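Local coordinates for protein telomeric DNA-binding factor trf1 (Schizosaccharomyces pombe, PDB 6K5S) that probably binds telomeric DNA as a member of the telomere repeat binding factor family, at residues F196-Q199 / E200-N203; F90-V94 / Y95-Q99. One frame throughout, in Å; residues are numbered along the deposited sequence.

Contact 1 (F196-Q199 / E200-N203); sequences FSPQ and EALN
Leu-202 lays its CD2 methyl over one face of the Phe-196 ring. The methyl sits 3.8 Å from the ring centroid, 23° off the normal, a CH-pi contact. It is displaced toward the ring's rim: Leu-202 CD2 is nearest Phe-196 CG, at 3.5 Å. The two side chains run past each other in opposite directions. Phe-196 CG is anti to its own N (chi1 -170°), and this turns the ring toward the residues that follow. Ala-201 CB meets the same ring at its edge, 3.9 Å from Phe-196 CE2. Ala-201 CB also packs on Pro-198 CG, at 3.8 Å.

Two backbone bonds close the turn. Ala-201 N donates to Pro-198 O at 2.9 Å, and Leu-202 N donates to Gln-199 O at 3.0 Å. Both join residues three apart, as in 3-10 geometry. The peptide bond before Pro-198 is cis, so the chain bends sharply ahead of this turn.

The side-chain amide of Gln-199 reaches back. Gln-199 NE2 gives a 2.8 Å bond to Phe-196 O, and the chain is bent at chi2 (-77°) to get there. NE2 also bonds Leu-193 O, and OE1 bonds Tyr-136 OH of helix 122-141. Gln-199 OE1 lies 3.5 Å from Leu-202 CD1, alongside a side chain that points the same way.

With an alanine in place of Phe-196, Leu-202 CD2 would probably lose its aromatic face and Ala-201 CB its neighbour at the ring edge.

The apolar contacts and the backbone bonds thus shape the link from helix 177-195 to helix 202-205, while the Gln-199 amide, bonded through both its nitrogen and its oxygen, is held against rotation and ties the turn to helix 122-141.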
loop_
_atom_site.group_PDB
_atom_site.type_symbol
_atom_site.label_atom_id
_atom_site.label_comp_id
_atom_site.label_asym_id
_atom_site.label_seq_id
_atom_site.Cartn_x
_atom_site.Cartn_y
_atom_site.Cartn_z
ATOM N N PHE A 196 -19.556 -40.998 11.587
ATOM C CA PHE A 196 -18.265 -41.571 11.226
ATOM C C PHE A 196 -17.508 -42.036 12.461
ATOM O O PHE A 196 -17.581 -41.431 13.529
ATOM C CB PHE A 196 -17.389 -40.576 10.470
ATOM C CG PHE A 196 -16.153 -41.209 9.879
ATOM C CD1 PHE A 196 -16.199 -41.794 8.626
ATOM C CD2 PHE A 196 -14.964 -41.249 10.590
ATOM C CE1 PHE A 196 -15.077 -42.382 8.076
ATOM C CE2 PHE A 196 -13.841 -41.838 10.047
ATOM C CZ PHE A 196 -13.896 -42.405 8.789
ATOM N N SER A 197 -16.752 -43.115 12.292
ATOM C CA SER A 197 -15.973 -43.645 13.383
ATOM C C SER A 197 -14.775 -44.335 12.752
ATOM O O SER A 197 -14.960 -45.089 11.786
ATOM C CB SER A 197 -16.765 -44.638 14.231
ATOM O OG SER A 197 -15.933 -45.248 15.202
ATOM N N PRO A 198 -13.552 -44.101 13.254
ATOM C CA PRO A 198 -13.242 -43.198 14.368
ATOM C C PRO A 198 -13.172 -41.725 13.931
ATOM O O PRO A 198 -12.634 -41.419 12.875
ATOM C CB PRO A 198 -11.870 -43.682 14.831
ATOM C CG PRO A 198 -11.222 -44.158 13.565
ATOM C CD PRO A 198 -12.336 -44.719 12.692
ATOM N N GLN A 199 -13.683 -40.835 14.775
ATOM C CA GLN A 199 -13.740 -39.414 14.444
ATOM C C GLN A 199 -12.360 -38.841 14.137
ATOM O O GLN A 199 -12.216 -38.001 13.241
ATOM C CB GLN A 199 -14.395 -38.658 15.594
ATOM C CG GLN A 199 -15.880 -38.833 15.645
ATOM C CD GLN A 199 -16.589 -37.991 14.594
ATOM O OE1 GLN A 199 -16.312 -36.808 14.458
ATOM N NE2 GLN A 199 -17.504 -38.605 13.848
ATOM N N GLU A 200 -11.331 -39.302 14.850
ATOM C CA GLU A 200 -9.992 -38.767 14.646
ATOM C C GLU A 200 -9.462 -39.066 13.245
ATOM O O GLU A 200 -8.517 -38.410 12.785
ATOM C CB GLU A 200 -9.062 -39.323 15.721
ATOM C CG GLU A 200 -9.643 -39.220 17.158
ATOM C CD GLU A 200 -10.377 -40.488 17.611
ATOM O OE1 GLU A 200 -9.753 -41.313 18.325
ATOM O OE2 GLU A 200 -11.578 -40.663 17.272
ATOM N N ALA A 201 -10.060 -40.019 12.545
ATOM C CA ALA A 201 -9.650 -40.345 11.186
ATOM C C ALA A 201 -10.230 -39.407 10.140
ATOM O O ALA A 201 -9.897 -39.549 8.955
ATOM C CB ALA A 201 -10.061 -41.780 10.837
ATOM N N LEU A 202 -11.100 -38.472 10.526
ATOM C CA LEU A 202 -11.814 -37.703 9.510
ATOM C C LEU A 202 -10.860 -36.861 8.666
ATOM O O LEU A 202 -11.104 -36.654 7.474
ATOM C CB LEU A 202 -12.892 -36.837 10.163
ATOM C CG LEU A 202 -14.215 -37.606 10.327
ATOM C CD1 LEU A 202 -15.245 -36.798 11.113
ATOM C CD2 LEU A 202 -14.791 -38.063 8.987
ATOM N N ASN A 203 -9.749 -36.413 9.236
ATOM C CA ASN A 203 -8.846 -35.595 8.438
ATOM C C ASN A 203 -8.090 -36.409 7.395
ATOM O O ASN A 203 -7.602 -35.837 6.419
ATOM C CB ASN A 203 -7.864 -34.868 9.337
ATOM C CG ASN A 203 -7.044 -35.812 10.171
ATOM O OD1 ASN A 203 -6.976 -37.011 9.894
ATOM N ND2 ASN A 203 -6.418 -35.279 11.208
#

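Contact 2 (F90-V94 / Y95-Q99); sequences FLAAV and YGALQ
Tyr-95 and Leu-91 lie side by side one turn apart, where helix 76-94 ends in a Schellman motif. Leu-91 CD1 meets the ring edge in its plane, 3.8 Å from Tyr-95 CE2. In the backbone, Tyr-95 N donates to Leu-91 O at 3.0 Å. The next carbonyl, Ala-92 O, takes two weak bonds, from Ala-97 N and from Leu-98 N. Gly-96 N bonds Ala-93 O at 3.0 Å.

Gly-96 makes this reversal possible. Its phi is positive (89°), and at these backbone angles a CB would jam against the carbonyl oxygen of Tyr-95. Past the glycine the chain folds back on the helix. Ala-92 CB then packs on Ala-97 CB at 3.9 Å and on Leu-98 CG at 4.0 Å.

Neighbouring helices pack on the apolar side chains of the motif. Leu-24 of helix 10-24 touches Leu-91, Ala-92 and Tyr-95, and helix 28-36 covers Tyr-95 further. On helix 41-60, Met-50 packs on Ala-97 and Leu-98, and Arg-54 NH2 bonds Ala-97 O. The returning chain also makes a CA-H...O contact, nearly straight at 168°, between Ala-93 CA and Leu-98 O, 3.5 Å apart.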
loop_
_atom_site.group_PDB
_atom_site.type_symbol
_atom_site.label_atom_id
_atom_site.label_comp_id
_atom_site.label_asym_id
_atom_site.label_seq_id
_atom_site.Cartn_x
_atom_site.Cartn_y
_atom_site.Cartn_z
ATOM N N PHE A 90 -9.745 -14.227 2.272
ATOM C CA PHE A 90 -10.147 -15.610 2.507
ATOM C C PHE A 90 -9.022 -16.572 2.144
ATOM O O PHE A 90 -8.713 -17.500 2.910
ATOM C CB PHE A 90 -11.402 -15.930 1.702
ATOM C CG PHE A 90 -12.113 -17.172 2.155
ATOM C CD1 PHE A 90 -11.664 -18.426 1.755
ATOM C CD2 PHE A 90 -13.247 -17.088 2.962
ATOM C CE1 PHE A 90 -12.323 -19.576 2.161
ATOM C CE2 PHE A 90 -13.903 -18.245 3.376
ATOM C CZ PHE A 90 -13.441 -19.482 2.966
ATOM N N LEU A 91 -8.377 -16.341 0.997
ATOM C CA LEU A 91 -7.306 -17.221 0.549
ATOM C C LEU A 91 -6.089 -17.109 1.457
ATOM O O LEU A 91 -5.435 -18.120 1.756
ATOM C CB LEU A 91 -6.955 -16.898 -0.907
ATOM C CG LEU A 91 -6.003 -17.838 -1.644
ATOM C CD1 LEU A 91 -6.483 -19.289 -1.525
ATOM C CD2 LEU A 91 -5.896 -17.416 -3.094
ATOM N N ALA A 92 -5.787 -15.899 1.934
ATOM C CA ALA A 92 -4.662 -15.737 2.852
ATOM C C ALA A 92 -4.961 -16.388 4.191
ATOM O O ALA A 92 -4.074 -16.995 4.808
ATOM C CB ALA A 92 -4.336 -14.260 3.046
ATOM N N ALA A 93 -6.209 -16.268 4.664
ATOM C CA ALA A 93 -6.613 -16.990 5.872
ATOM C C ALA A 93 -6.379 -18.489 5.726
ATOM O O ALA A 93 -5.841 -19.136 6.639
ATOM C CB ALA A 93 -8.087 -16.727 6.201
ATOM N N VAL A 94 -6.801 -19.073 4.601
ATOM C CA VAL A 94 -6.703 -20.532 4.498
ATOM C C VAL A 94 -5.266 -20.993 4.287
ATOM O O VAL A 94 -4.930 -22.138 4.623
ATOM C CB VAL A 94 -7.597 -21.137 3.393
ATOM C CG1 VAL A 94 -9.100 -20.976 3.719
ATOM C CG2 VAL A 94 -7.250 -20.614 2.031
ATOM N N TYR A 95 -4.394 -20.137 3.766
ATOM C CA TYR A 95 -2.975 -20.462 3.708
ATOM C C TYR A 95 -2.220 -20.024 4.960
ATOM O O TYR A 95 -1.004 -20.234 5.040
ATOM C CB TYR A 95 -2.350 -19.846 2.456
ATOM C CG TYR A 95 -2.407 -20.759 1.263
ATOM C CD1 TYR A 95 -1.575 -21.879 1.175
ATOM C CD2 TYR A 95 -3.298 -20.530 0.236
ATOM C CE1 TYR A 95 -1.635 -22.729 0.092
ATOM C CE2 TYR A 95 -3.359 -21.368 -0.854
ATOM C CZ TYR A 95 -2.519 -22.470 -0.922
ATOM O OH TYR A 95 -2.581 -23.313 -2.003
ATOM N N GLY A 96 -2.893 -19.413 5.929
ATOM C CA GLY A 96 -2.273 -19.066 7.192
ATOM C C GLY A 96 -1.599 -17.716 7.254
ATOM O O GLY A 96 -1.078 -17.353 8.320
ATOM N N ALA A 97 -1.606 -16.951 6.154
ATOM C CA ALA A 97 -1.017 -15.615 6.157
ATOM C C ALA A 97 -1.830 -14.636 6.998
ATOM O O ALA A 97 -1.294 -13.635 7.478
ATOM C CB ALA A 97 -0.880 -15.117 4.718
ATOM N N LEU A 98 -3.118 -14.893 7.180
ATOM C CA LEU A 98 -3.956 -14.117 8.075
ATOM C C LEU A 98 -4.588 -15.076 9.066
ATOM O O LEU A 98 -4.818 -16.245 8.741
ATOM C CB LEU A 98 -5.056 -13.359 7.323
ATOM C CG LEU A 98 -4.663 -12.196 6.408
ATOM C CD1 LEU A 98 -5.902 -11.651 5.668
ATOM C CD2 LEU A 98 -3.976 -11.102 7.231
ATOM N N GLN A 99 -4.870 -14.556 10.261
ATOM C CA GLN A 99 -5.404 -15.318 11.388
ATOM C C GLN A 99 -6.908 -15.072 11.468
ATOM O O GLN A 99 -7.381 -14.193 12.193
ATOM C CB GLN A 99 -4.705 -14.923 12.688
ATOM C CG GLN A 99 -3.289 -15.482 12.800
ATOM C CD GLN A 99 -3.245 -16.983 12.576
ATOM O OE1 GLN A 99 -2.784 -17.454 11.532
ATOM N NE2 GLN A 99 -3.736 -17.744 13.555
#

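Contacts 1 and 2 do not touch: their centres are 25 Å apart and their nearest atoms about 14 Å. Both belong to the all-helical telomere repeat binding factor domain, and each shapes a connection between helices. Contact 2 comes first in the chain, ending helix 76-94 ahead of helix 102-113. Contact 1 follows helix 177-195 and leads into helix 202-205. The settings differ. Contact 2 is buried, its centre about 9 Å from the centre of the chain, whereas contact 1 is a surface turn about 24 Å from it. The second chain of the assembly touches neither.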